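Local coordinates for ATP-dependent Clp endopeptidase (Clostridium difficile, PDB 3FES), which probably uses ATP to unfold proteins for degradation by the Clp protease, this fragment being its helical N-terminal domain, at residues His28-Ser33 with Ile80-Ser86; Lys24-Asn29 with Glu70-Ile76; Ile36-Leu40 with Ile110-Ile114; Tyr61-Ile66 with Ile125-Ala129. All coordinates share one frame; numbering follows the deposited sequence. Where two conformers were deposited one is given.

Contact 1 of 4, residues His28-Ser33 with Ile80-Ser86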
loop_
_atom_site.group_PDB
_atom_site.type_symbol
_atom_site.label_atom_id
_atom_site.label_comp_id
_atom_site.label_asym_id
_atom_site.label_seq_id
_atom_site.Cartn_x
_atom_site.Cartn_y
_atom_site.Cartn_z
ATOM N N HIS A 28 -15.146 -2.915 -5.626
ATOM C CA HIS A 28 -14.489 -1.688 -6.101
ATOM C C HIS A 28 -13.780 -2.008 -7.414
ATOM O O HIS A 28 -12.939 -2.916 -7.447
ATOM C CB HIS A 28 -13.465 -1.199 -5.067
ATOM C CG HIS A 28 -14.075 -0.796 -3.767
ATOM N ND1 HIS A 28 -13.324 -0.506 -2.647
ATOM C CD2 HIS A 28 -15.374 -0.669 -3.394
ATOM C CE1 HIS A 28 -14.132 -0.187 -1.650
ATOM N NE2 HIS A 28 -15.381 -0.290 -2.074
ATOM N N ASN A 29 -14.070 -1.293 -8.492
ATOM C CA ASN A 29 -13.428 -1.635 -9.774
ATOM C C ASN A 29 -12.178 -0.795 -10.061
ATOM O O ASN A 29 -11.532 -0.952 -11.080
ATOM C CB ASN A 29 -14.410 -1.620 -10.942
ATOM C CG ASN A 29 -15.203 -0.338 -11.027
ATOM O OD1 ASN A 29 -14.748 0.721 -10.592
ATOM N ND2 ASN A 29 -16.416 -0.438 -11.541
ATOM N N ILE A 30 -11.840 0.086 -9.136
ATOM C CA ILE A 30 -10.632 0.888 -9.245
ATOM C C ILE A 30 -9.765 0.642 -8.022
ATOM O O ILE A 30 -10.208 0.807 -6.886
ATOM C CB ILE A 30 -10.976 2.417 -9.401
ATOM C CG1 ILE A 30 -11.847 2.618 -10.663
ATOM C CG2 ILE A 30 -9.689 3.244 -9.471
ATOM C CD1 ILE A 30 -12.564 3.988 -10.730
ATOM N N VAL A 31 -8.519 0.256 -8.253
ATOM C CA VAL A 31 -7.561 0.018 -7.149
ATOM C C VAL A 31 -6.899 1.358 -6.797
ATOM O O VAL A 31 -6.167 1.932 -7.624
ATOM C CB VAL A 31 -6.466 -0.947 -7.592
ATOM C CG1 VAL A 31 -5.422 -1.170 -6.475
ATOM C CG2 VAL A 31 -7.091 -2.280 -8.022
ATOM N N GLY A 32 -7.183 1.851 -5.602
ATOM C CA GLY A 32 -6.643 3.122 -5.100
ATOM C C GLY A 32 -5.541 2.898 -4.085
ATOM O O GLY A 32 -5.190 1.763 -3.780
ATOM N N SER A 33 -4.993 3.987 -3.533
ATOM C CA SER A 33 -3.884 3.863 -2.588
ATOM C C SER A 33 -4.312 3.058 -1.374
ATOM O O SER A 33 -3.478 2.368 -0.770
ATOM C CB SER A 33 -3.395 5.260 -2.117
ATOM O OG SER A 33 -4.443 6.005 -1.538
ATOM N N ILE A 80 -10.189 -5.341 -13.243
ATOM C CA ILE A 80 -10.324 -3.994 -12.714
ATOM C C ILE A 80 -8.952 -3.264 -12.873
ATOM O O ILE A 80 -7.972 -3.893 -13.316
ATOM C CB ILE A 80 -10.692 -4.070 -11.245
ATOM C CG1 ILE A 80 -9.519 -4.616 -10.456
ATOM C CG2 ILE A 80 -11.957 -4.973 -11.009
ATOM C CD1 ILE A 80 -9.535 -4.188 -9.064
ATOM N N VAL A 81 -8.855 -1.977 -12.504
ATOM C CA VAL A 81 -7.702 -1.154 -12.951
ATOM C C VAL A 81 -7.147 -0.234 -11.879
ATOM O O VAL A 81 -7.868 0.121 -10.956
ATOM C CB VAL A 81 -8.046 -0.310 -14.224
ATOM C CG1 VAL A 81 -8.415 -1.247 -15.396
ATOM C CG2 VAL A 81 -9.206 0.621 -13.955
ATOM N N LEU A 82 -5.853 0.113 -11.996
ATOM C CA LEU A 82 -5.226 1.064 -11.096
ATOM C C LEU A 82 -5.695 2.489 -11.384
ATOM O O LEU A 82 -5.803 2.885 -12.539
ATOM C CB LEU A 82 -3.712 1.036 -11.243
ATOM C CG LEU A 82 -3.028 -0.301 -10.911
ATOM C CD1 LEU A 82 -1.589 -0.189 -11.358
ATOM C CD2 LEU A 82 -3.118 -0.513 -9.408
ATOM N N SER A 83 -5.932 3.239 -10.316
ATOM C CA SER A 83 -6.179 4.677 -10.469
ATOM C C SER A 83 -4.836 5.396 -10.840
ATOM O O SER A 83 -3.751 4.839 -10.675
ATOM C CB SER A 83 -6.660 5.259 -9.145
ATOM O OG SER A 83 -5.625 5.179 -8.210
ATOM N N PRO A 84 -4.925 6.666 -11.266
ATOM C CA PRO A 84 -3.727 7.447 -11.588
ATOM C C PRO A 84 -2.830 7.563 -10.366
ATOM O O PRO A 84 -1.614 7.426 -10.467
ATOM C CB PRO A 84 -4.343 8.804 -12.017
ATOM C CG PRO A 84 -5.547 8.370 -12.803
ATOM C CD PRO A 84 -6.141 7.326 -11.769
ATOM N N ARG A 85 -3.428 7.742 -9.198
ATOM C CA ARG A 85 -2.619 7.869 -7.987
ATOM C C ARG A 85 -1.857 6.571 -7.631
ATOM O O ARG A 85 -0.678 6.616 -7.242
ATOM C CB ARG A 85 -3.443 8.301 -6.774
ATOM C CG ARG A 85 -2.570 8.471 -5.543
ATOM C CD ARG A 85 -3.345 9.048 -4.352
ATOM N NE ARG A 85 -3.784 10.448 -4.533
ATOM C CZ ARG A 85 -5.011 10.808 -4.895
ATOM N NH1 ARG A 85 -5.324 12.087 -4.991
ATOM N NH2 ARG A 85 -5.928 9.867 -5.151
ATOM N N SER A 86 -2.537 5.446 -7.786
ATOM C CA SER A 86 -1.894 4.139 -7.669
ATOM C C SER A 86 -0.746 3.980 -8.632
ATOM O O SER A 86 0.328 3.523 -8.235
ATOM C CB SER A 86 -2.921 3.021 -7.820
ATOM O OG SER A 86 -3.796 3.047 -6.680
HETATM O O HOH W 1 -6.152 6.494 -5.352
#
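V31 and I30 pair in parallel with L82 and V81, forming a two-stranded sheet. V31 N donates to V81 O at 2.8 Å, and V81 N reaches N29 O at 3.2 Å. The tight side holds V31, I80 and L82. I80 turns CG1 between its backbone N and carbonyl carbon (chi1 69°), which carries CD1 across V31 to within 3.3 Å of V31 CG2. That is closer than usual van der Waals contact. V31 CG1 lies alongside L82 CD2 at 3.8 Å, and F20 of helix 10-25 covers all three side chains. The other side, with I30 and V81, is exposed. Here I30 CG2 touches S83 CB at 3.7 Å, and a water links S83 OG to weak bonds from S33 N and R85 NH2. R85 is held by its salt bridge to E117. V31 O accepts from S83 N at 3.0 Å and from S86 OG at 2.8 Å, the two donors coming from opposite faces of the carbonyl plane. S83 is also the N-cap of helix 84-99, with its OG accepting from S86 N. V31 O, where strand pairing ends, is thus gripped by two donors, and the helix start is tied to the strand.

Contact 2 of 4, residues Lys24-Asn29 with Glu70-Ile76; sequences KSLGHN and EGKGEEI
H28 sets CG opposite its own carbonyl carbon (chi1 -64°), and chi2 of 171° then turns the ring so that NE2 meets G71 O. H28 follows a Schellman motif that closes helix 10-25, with G27 at positive phi. The loop 70-76 wraps round this helix end. H28 NE2 donates to G71 O at 2.8 Å, with the oxygen in the plane of the ring. The ring is packed on both faces. The E70 carboxylate lies over one, toward the rim, with its plane 29° from that of the ring. L26 CB sits over the centre of the other. The negative carboxylate would probably favour the protonated form of the imidazole. E34 lies close to E70 with like charge.

The loop also bonds to carbonyls of the last helical turn and just after it. K24 O accepts from G27 N within the motif and from I76 N at 3.1 Å, from opposite faces of its plane. L26 O accepts from G73 N at 2.8 Å. The backbone is close here too, with G27 CA 3.0 Å from E74 O. I76 fills the inner side of the turn: CG1 lies 3.8 Å from G27 CA, and CD1 lies 3.2 Å from H28 O. K24 runs its aliphatic chain past I76 O, and its NZ binds E78 O. On the solvent side a water joins E75 OE2 and S25 OG, which is also hydrogen-bonded to E21 O. A second water donates to S25 O at 2.6 Å and to G73 O at 2.7 Å.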
loop_
_atom_site.group_PDB
_atom_site.type_symbol
_atom_site.label_atom_id
_atom_site.label_comp_id
_atom_site.label_asym_id
_atom_site.label_seq_id
_atom_site.Cartn_x
_atom_site.Cartn_y
_atom_site.Cartn_z
ATOM N N LYS A 24 -11.621 -6.122 -5.494
ATOM C CA LYS A 24 -12.655 -6.971 -6.046
ATOM C C LYS A 24 -13.656 -7.429 -4.977
ATOM O O LYS A 24 -14.889 -7.383 -5.201
ATOM C CB LYS A 24 -12.036 -8.206 -6.701
ATOM C CG LYS A 24 -11.394 -7.944 -8.058
ATOM C CD LYS A 24 -10.936 -9.302 -8.635
ATOM C CE LYS A 24 -9.975 -9.130 -9.779
ATOM N NZ LYS A 24 -10.623 -9.563 -11.043
ATOM N N SER A 25 -13.107 -7.895 -3.854
ATOM C CA SER A 25 -13.871 -8.355 -2.703
ATOM C C SER A 25 -14.887 -7.332 -2.251
ATOM O O SER A 25 -15.999 -7.695 -1.882
ATOM C CB SER A 25 -12.949 -8.669 -1.529
ATOM O OG SER A 25 -12.330 -9.917 -1.710
ATOM N N LEU A 26 -14.483 -6.064 -2.277
ATOM C CA LEU A 26 -15.324 -4.946 -1.811
ATOM C C LEU A 26 -16.251 -4.364 -2.891
ATOM O O LEU A 26 -16.988 -3.392 -2.630
ATOM C CB LEU A 26 -14.429 -3.846 -1.254
ATOM C CG LEU A 26 -13.541 -4.252 -0.074
ATOM C CD1 LEU A 26 -12.522 -3.186 0.171
ATOM C CD2 LEU A 26 -14.402 -4.586 1.206
ATOM N N GLY A 27 -16.243 -4.965 -4.080
ATOM C CA GLY A 27 -16.999 -4.451 -5.227
ATOM C C GLY A 27 -16.462 -3.104 -5.725
ATOM O O GLY A 27 -17.233 -2.251 -6.198
ATOM N N HIS A 28 -15.146 -2.915 -5.626
ATOM C CA HIS A 28 -14.489 -1.688 -6.101
ATOM C C HIS A 28 -13.780 -2.008 -7.414
ATOM O O HIS A 28 -12.939 -2.916 -7.447
ATOM C CB HIS A 28 -13.465 -1.199 -5.067
ATOM C CG HIS A 28 -14.075 -0.796 -3.767
ATOM N ND1 HIS A 28 -13.324 -0.506 -2.647
ATOM C CD2 HIS A 28 -15.374 -0.669 -3.394
ATOM C CE1 HIS A 28 -14.132 -0.187 -1.650
ATOM N NE2 HIS A 28 -15.381 -0.290 -2.074
ATOM N N ASN A 29 -14.070 -1.293 -8.492
ATOM C CA ASN A 29 -13.428 -1.635 -9.774
ATOM C C ASN A 29 -12.178 -0.795 -10.061
ATOM O O ASN A 29 -11.532 -0.952 -11.080
ATOM C CB ASN A 29 -14.410 -1.620 -10.942
ATOM C CG ASN A 29 -15.203 -0.338 -11.027
ATOM O OD1 ASN A 29 -14.748 0.721 -10.592
ATOM N ND2 ASN A 29 -16.416 -0.438 -11.541
ATOM N N GLU A 70 -15.941 4.518 1.526
ATOM C CA GLU A 70 -16.179 4.257 0.116
ATOM C C GLU A 70 -17.396 3.415 -0.142
ATOM O O GLU A 70 -17.850 3.333 -1.296
ATOM C CB GLU A 70 -15.017 3.442 -0.458
ATOM C CG GLU A 70 -13.797 4.199 -0.693
ATOM C CD GLU A 70 -12.907 3.430 -1.620
ATOM O OE1 GLU A 70 -13.232 3.304 -2.825
ATOM O OE2 GLU A 70 -11.897 2.917 -1.148
ATOM N N GLY A 71 -17.873 2.739 0.906
ATOM C CA GLY A 71 -18.970 1.786 0.798
ATOM C C GLY A 71 -18.453 0.469 0.231
ATOM O O GLY A 71 -17.269 0.347 -0.079
ATOM N N LYS A 72 -19.336 -0.512 0.106
ATOM C CA LYS A 72 -18.994 -1.759 -0.566
ATOM C C LYS A 72 -20.133 -2.277 -1.418
ATOM O O LYS A 72 -21.304 -2.025 -1.122
ATOM C CB LYS A 72 -18.449 -2.823 0.410
ATOM C CG LYS A 72 -19.391 -3.347 1.440
ATOM C CD LYS A 72 -18.691 -4.432 2.276
ATOM C CE LYS A 72 -19.670 -5.383 2.953
ATOM N NZ LYS A 72 -18.935 -6.541 3.594
ATOM N N GLY A 73 -19.790 -2.958 -2.501
ATOM C CA GLY A 73 -20.780 -3.483 -3.437
ATOM C C GLY A 73 -20.538 -4.959 -3.604
ATOM O O GLY A 73 -19.727 -5.522 -2.892
ATOM N N GLU A 74 -21.230 -5.600 -4.535
ATOM C CA GLU A 74 -21.060 -7.047 -4.710
ATOM C C GLU A 74 -19.683 -7.396 -5.282
ATOM O O GLU A 74 -19.066 -6.567 -5.948
ATOM C CB GLU A 74 -22.161 -7.601 -5.596
ATOM C CG GLU A 74 -23.539 -7.600 -4.921
ATOM C CD GLU A 74 -24.678 -7.675 -5.918
ATOM O OE1 GLU A 74 -24.715 -6.839 -6.848
ATOM O OE2 GLU A 74 -25.544 -8.568 -5.767
ATOM N N GLU A 75 -19.211 -8.624 -5.050
ATOM C CA GLU A 75 -17.883 -9.018 -5.546
ATOM C C GLU A 75 -17.786 -8.903 -7.064
ATOM O O GLU A 75 -18.731 -9.215 -7.780
ATOM C CB GLU A 75 -17.491 -10.431 -5.095
ATOM C CG GLU A 75 -16.868 -10.495 -3.698
ATOM C CD GLU A 75 -15.585 -11.359 -3.635
ATOM O OE1 GLU A 75 -14.793 -11.374 -4.613
ATOM O OE2 GLU A 75 -15.349 -12.003 -2.588
ATOM N N ILE A 76 -16.639 -8.436 -7.546
ATOM C CA ILE A 76 -16.373 -8.376 -8.987
ATOM C C ILE A 76 -15.514 -9.565 -9.407
ATOM O O ILE A 76 -14.549 -9.915 -8.718
ATOM C CB ILE A 76 -15.602 -7.098 -9.347
ATOM C CG1 ILE A 76 -16.227 -5.896 -8.651
ATOM C CG2 ILE A 76 -15.522 -6.911 -10.874
ATOM C CD1 ILE A 76 -15.326 -4.734 -8.628
HETATM O O HOH W 2 -18.514 -7.391 -1.373
HETATM O O HOH W 3 -13.680 -12.422 -0.635
#

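Contact 3 of 4, residues Ile36-Leu40 with Ile110-Ile114; sequences ILLGL and ILLAI
No ring or other flat group takes part where I36, L37 and L40 meet I110, L111 and I114, so the contact has no stacked faces or edges. It is made by branched aliphatic chains alone. The segments of helices 33-43 and 107-117 run roughly antiparallel, at 148°, with their axes 10.7 Å apart. L40 and I114 meet end to end, CD1 to CD1 at 3.7 Å. I36 and I110 use their short branches instead. Each holds CG2 trans to its backbone N, and the two CG2 methyls meet at 3.5 Å with the side chains at about a right angle. I36 CG2 also lies 3.9 Å from I114 CD1, the two chains passing in opposite senses. L37 swings CG trans to its N (chi1 -171°) and brings CD1 to L111 CD1 at 3.7 Å. L40 CD1 touches I110 CG2 as well, at 4.0 Å. All six side chains are buried, and no hydrogen bond crosses. Helix 10-25 covers L40 and I110, helix 47-55 covers L37 and L111, and S86 of helix 84-99 touches I36. The contact lies close to the centre of the chain. The pairing is matched: the first, second and fifth residues of one segment meet the same positions of the other. Each segment belongs to one of two Clp amino terminal sequence ranges. This is consistent with the pseudo-twofold, mainly helical fold of Clp N-terminal domains.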
loop_
_atom_site.group_PDB
_atom_site.type_symbol
_atom_site.label_atom_id
_atom_site.label_comp_id
_atom_site.label_asym_id
_atom_site.label_seq_id
_atom_site.Cartn_x
_atom_site.Cartn_y
_atom_site.Cartn_z
ATOM N N ILE A 36 -3.848 -0.624 -2.047
ATOM C CA ILE A 36 -2.422 -0.960 -1.997
ATOM C C ILE A 36 -1.984 -1.051 -0.523
ATOM O O ILE A 36 -1.260 -1.967 -0.131
ATOM C CB ILE A 36 -1.572 0.109 -2.742
ATOM C CG1 ILE A 36 -1.957 0.190 -4.233
ATOM C CG2 ILE A 36 -0.056 -0.193 -2.584
ATOM C CD1 ILE A 36 -1.267 1.324 -4.963
ATOM N N LEU A 37 -2.407 -0.077 0.300
ATOM C CA LEU A 37 -2.072 -0.149 1.731
ATOM C C LEU A 37 -2.580 -1.444 2.399
ATOM O O LEU A 37 -1.846 -2.109 3.179
ATOM C CB LEU A 37 -2.643 1.096 2.450
ATOM C CG LEU A 37 -2.182 1.263 3.901
ATOM C CD1 LEU A 37 -0.739 1.724 3.970
ATOM C CD2 LEU A 37 -3.046 2.320 4.559
ATOM N N LEU A 38 -3.817 -1.822 2.077
ATOM C CA LEU A 38 -4.391 -3.047 2.618
ATOM C C LEU A 38 -3.658 -4.259 2.044
ATOM O O LEU A 38 -3.389 -5.234 2.762
ATOM C CB LEU A 38 -5.885 -3.141 2.279
ATOM C CG LEU A 38 -6.657 -4.394 2.723
ATOM C CD1 LEU A 38 -6.480 -4.708 4.227
ATOM C CD2 LEU A 38 -8.115 -4.231 2.340
ATOM N N GLY A 39 -3.306 -4.174 0.764
ATOM C CA GLY A 39 -2.511 -5.251 0.138
ATOM C C GLY A 39 -1.154 -5.464 0.831
ATOM O O GLY A 39 -0.703 -6.619 1.012
ATOM N N LEU A 40 -0.477 -4.361 1.164
ATOM C CA LEU A 40 0.798 -4.397 1.894
ATOM C C LEU A 40 0.640 -5.065 3.261
ATOM O O LEU A 40 1.498 -5.857 3.654
ATOM C CB LEU A 40 1.424 -2.995 2.053
ATOM C CG LEU A 40 1.861 -2.285 0.731
ATOM C CD1 LEU A 40 2.067 -0.774 1.016
ATOM C CD2 LEU A 40 3.145 -2.987 0.185
ATOM N N ILE A 110 7.143 0.791 -1.742
ATOM C CA ILE A 110 5.741 1.110 -2.023
ATOM C C ILE A 110 5.150 1.900 -0.857
ATOM O O ILE A 110 4.504 2.894 -1.072
ATOM C CB ILE A 110 4.929 -0.139 -2.348
ATOM C CG1 ILE A 110 5.579 -0.842 -3.560
ATOM C CG2 ILE A 110 3.419 0.235 -2.628
ATOM C CD1 ILE A 110 4.875 -2.196 -3.954
ATOM N N LEU A 111 5.416 1.481 0.373
ATOM C CA LEU A 111 4.869 2.233 1.516
ATOM C C LEU A 111 5.517 3.634 1.606
ATOM O O LEU A 111 4.836 4.625 1.889
ATOM C CB LEU A 111 5.040 1.410 2.832
ATOM C CG LEU A 111 4.411 2.083 4.079
ATOM C CD1 LEU A 111 2.923 2.392 3.890
ATOM C CD2 LEU A 111 4.649 1.160 5.340
ATOM N N LEU A 112 6.819 3.730 1.341
ATOM C CA LEU A 112 7.489 5.049 1.279
ATOM C C LEU A 112 6.766 5.996 0.291
ATOM O O LEU A 112 6.571 7.206 0.524
ATOM C CB LEU A 112 8.904 4.854 0.763
ATOM C CG LEU A 112 10.075 5.727 1.175
ATOM C CD1 LEU A 112 9.982 6.185 2.626
ATOM C CD2 LEU A 112 11.291 4.810 0.984
ATOM N N ALA A 113 6.429 5.415 -0.850
ATOM C CA ALA A 113 5.777 6.156 -1.933
ATOM C C ALA A 113 4.358 6.583 -1.577
ATOM O O ALA A 113 3.954 7.714 -1.908
ATOM C CB ALA A 113 5.760 5.239 -3.198
ATOM N N ILE A 114 3.607 5.699 -0.902
ATOM C CA ILE A 114 2.260 6.052 -0.416
ATOM C C ILE A 114 2.384 7.290 0.456
ATOM O O ILE A 114 1.690 8.292 0.248
ATOM C CB ILE A 114 1.600 4.894 0.380
ATOM C CG1 ILE A 114 1.151 3.782 -0.598
ATOM C CG2 ILE A 114 0.321 5.388 1.107
ATOM C CD1 ILE A 114 0.636 2.518 0.132
#

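Contact 4 of 4, residues Tyr61-Ile66 with Ile125-Ala129; sequences YLEGKI and ILNYA
The segments of helices 59-70 and 120-129 cross steeply, at 108°, with Y61, L62, K65 and I66 facing I125, Y128 and A129 and the axes 11.5 Å apart. I125 is the knob. It sits in the hole formed by Y61, L62, K65 and I66. Its two branches divide the work: CG2 touches L62 CD2 at 3.7 Å, and CD1 touches I66 CG1 at 3.9 Å. This is the buried side, where F57 also packs on L62, and helix 33-43 lies against L62 and I66.

Toward the surface the contact turns aromatic and charged. K65 CG lies over one face of the Y61 ring, and the bends at chi2 (-52°) and chi3 bring NZ over a face of the Y128 ring. K65 NZ is 3.9 Å from the centroid of the Y128 ring, toward the rim, in a cation-pi contact. D68 is a long, weak ion-pair partner of the same amine. Y61 approaches from another direction. Its OH meets the edge of the Y128 ring, near the ring plane, 3.8 Å from CD2, and lies 3.7 Å from A129 CB. Y128 is therefore touched on a face by a cation and at its rim by a hydroxyl oxygen. This single knob in a hole joins two steeply crossed helices of the helical Clp N-terminal domain, one in each of its two amino terminal sequence ranges.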
loop_
_atom_site.group_PDB
_atom_site.type_symbol
_atom_site.label_atom_id
_atom_site.label_comp_id
_atom_site.label_asym_id
_atom_site.label_seq_id
_atom_site.Cartn_x
_atom_site.Cartn_y
_atom_site.Cartn_z
ATOM N N TYR A 61 -9.346 -3.585 10.709
ATOM C CA TYR A 61 -9.470 -2.134 10.876
ATOM C C TYR A 61 -9.410 -1.397 9.534
ATOM O O TYR A 61 -10.276 -0.574 9.223
ATOM C CB TYR A 61 -8.404 -1.580 11.816
ATOM C CG TYR A 61 -8.399 -0.071 11.885
ATOM C CD1 TYR A 61 -9.172 0.609 12.829
ATOM C CD2 TYR A 61 -7.639 0.683 10.995
ATOM C CE1 TYR A 61 -9.173 2.010 12.889
ATOM C CE2 TYR A 61 -7.630 2.086 11.044
ATOM C CZ TYR A 61 -8.393 2.738 11.985
ATOM O OH TYR A 61 -8.380 4.116 12.032
ATOM N N LEU A 62 -8.387 -1.689 8.742
ATOM C CA LEU A 62 -8.232 -1.016 7.442
ATOM C C LEU A 62 -9.419 -1.215 6.513
ATOM O O LEU A 62 -9.938 -0.259 5.931
ATOM C CB LEU A 62 -6.966 -1.496 6.744
ATOM C CG LEU A 62 -5.625 -1.006 7.264
ATOM C CD1 LEU A 62 -4.551 -1.513 6.262
ATOM C CD2 LEU A 62 -5.610 0.522 7.356
ATOM N N GLU A 63 -9.819 -2.470 6.360
ATOM C CA GLU A 63 -11.036 -2.813 5.636
ATOM C C GLU A 63 -12.275 -2.073 6.105
ATOM O O GLU A 63 -13.017 -1.538 5.281
ATOM C CB GLU A 63 -11.308 -4.289 5.731
ATOM C CG GLU A 63 -10.947 -5.026 4.512
ATOM C CD GLU A 63 -11.430 -6.445 4.560
ATOM O OE1 GLU A 63 -11.964 -6.909 3.526
ATOM O OE2 GLU A 63 -11.280 -7.096 5.632
ATOM N N GLY A 64 -12.505 -2.046 7.418
ATOM C CA GLY A 64 -13.647 -1.311 7.983
ATOM C C GLY A 64 -13.625 0.161 7.609
ATOM O O GLY A 64 -14.655 0.728 7.228
ATOM N N LYS A 65 -12.447 0.787 7.720
ATOM C CA LYS A 65 -12.289 2.209 7.386
ATOM C C LYS A 65 -12.518 2.480 5.901
ATOM O O LYS A 65 -13.104 3.503 5.528
ATOM C CB LYS A 65 -10.909 2.733 7.804
ATOM C CG LYS A 65 -10.702 2.907 9.323
ATOM C CD LYS A 65 -11.797 3.748 10.022
ATOM C CE LYS A 65 -12.050 5.087 9.303
ATOM N NZ LYS A 65 -13.166 5.863 9.921
ATOM N N ILE A 66 -12.072 1.548 5.065
ATOM C CA ILE A 66 -12.263 1.664 3.636
ATOM C C ILE A 66 -13.755 1.624 3.335
ATOM O O ILE A 66 -14.261 2.491 2.625
ATOM C CB ILE A 66 -11.510 0.559 2.870
ATOM C CG1 ILE A 66 -10.000 0.819 2.938
ATOM C CG2 ILE A 66 -11.975 0.503 1.396
ATOM C CD1 ILE A 66 -9.158 -0.382 2.340
ATOM N N ILE A 125 -6.578 7.654 5.906
ATOM C CA ILE A 125 -6.700 6.639 6.939
ATOM C C ILE A 125 -5.523 6.731 7.922
ATOM O O ILE A 125 -5.730 6.653 9.122
ATOM C CB ILE A 125 -6.780 5.209 6.332
ATOM C CG1 ILE A 125 -8.107 5.031 5.558
ATOM C CG2 ILE A 125 -6.576 4.136 7.453
ATOM C CD1 ILE A 125 -8.190 3.741 4.718
ATOM N N LEU A 126 -4.296 6.881 7.417
ATOM C CA LEU A 126 -3.145 7.058 8.324
ATOM C C LEU A 126 -3.338 8.310 9.209
ATOM O O LEU A 126 -3.086 8.288 10.420
ATOM C CB LEU A 126 -1.848 7.178 7.545
ATOM C CG LEU A 126 -1.508 5.907 6.750
ATOM C CD1 LEU A 126 -0.356 6.229 5.818
ATOM C CD2 LEU A 126 -1.118 4.809 7.708
ATOM N N ASN A 127 -3.786 9.389 8.588
ATOM C CA ASN A 127 -3.995 10.634 9.327
ATOM C C ASN A 127 -5.090 10.508 10.374
ATOM O O ASN A 127 -4.955 11.014 11.502
ATOM C CB ASN A 127 -4.351 11.765 8.355
ATOM C CG ASN A 127 -3.183 12.141 7.459
ATOM O OD1 ASN A 127 -2.046 11.812 7.753
ATOM N ND2 ASN A 127 -3.467 12.820 6.352
ATOM N N TYR A 128 -6.188 9.859 9.989
ATOM C CA TYR A 128 -7.351 9.662 10.878
ATOM C C TYR A 128 -6.930 8.887 12.124
ATOM O O TYR A 128 -7.305 9.238 13.271
ATOM C CB TYR A 128 -8.470 8.908 10.112
ATOM C CG TYR A 128 -9.738 8.727 10.917
ATOM C CD1 TYR A 128 -10.767 9.674 10.857
ATOM C CD2 TYR A 128 -9.908 7.606 11.748
ATOM C CE1 TYR A 128 -11.940 9.519 11.612
ATOM C CE2 TYR A 128 -11.073 7.443 12.509
ATOM C CZ TYR A 128 -12.074 8.401 12.428
ATOM O OH TYR A 128 -13.215 8.236 13.163
ATOM N N ALA A 129 -6.124 7.845 11.900
ATOM C CA ALA A 129 -5.571 7.035 12.981
ATOM C C ALA A 129 -4.484 7.768 13.783
ATOM O O ALA A 129 -4.088 7.297 14.824
ATOM C CB ALA A 129 -5.007 5.696 12.422
#

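In the fold
Contact 3 is the core, about 2 Å from the chain centre and wholly aliphatic. Contacts 1 and 4 are partly buried. The first pairs backbones between a buried and an exposed face; the second goes from aliphatic knob to cation-pi rim. Contact 2 lies at the surface, about 18 Å from the centre, and relies on backbone hydrogen bonds, one histidine bond and waters. Contacts 1 and 2 share H28 and N29 and run from helix 10-25 into strand 30-31. Contact 1 meets contact 3, with S86 OG close to I36 CD1. Contacts 3 and 4 touch through L38, which packs on L62, E63 and I66. I66 meets H28 and L26, connecting contact 4 to contacts 1 and 2.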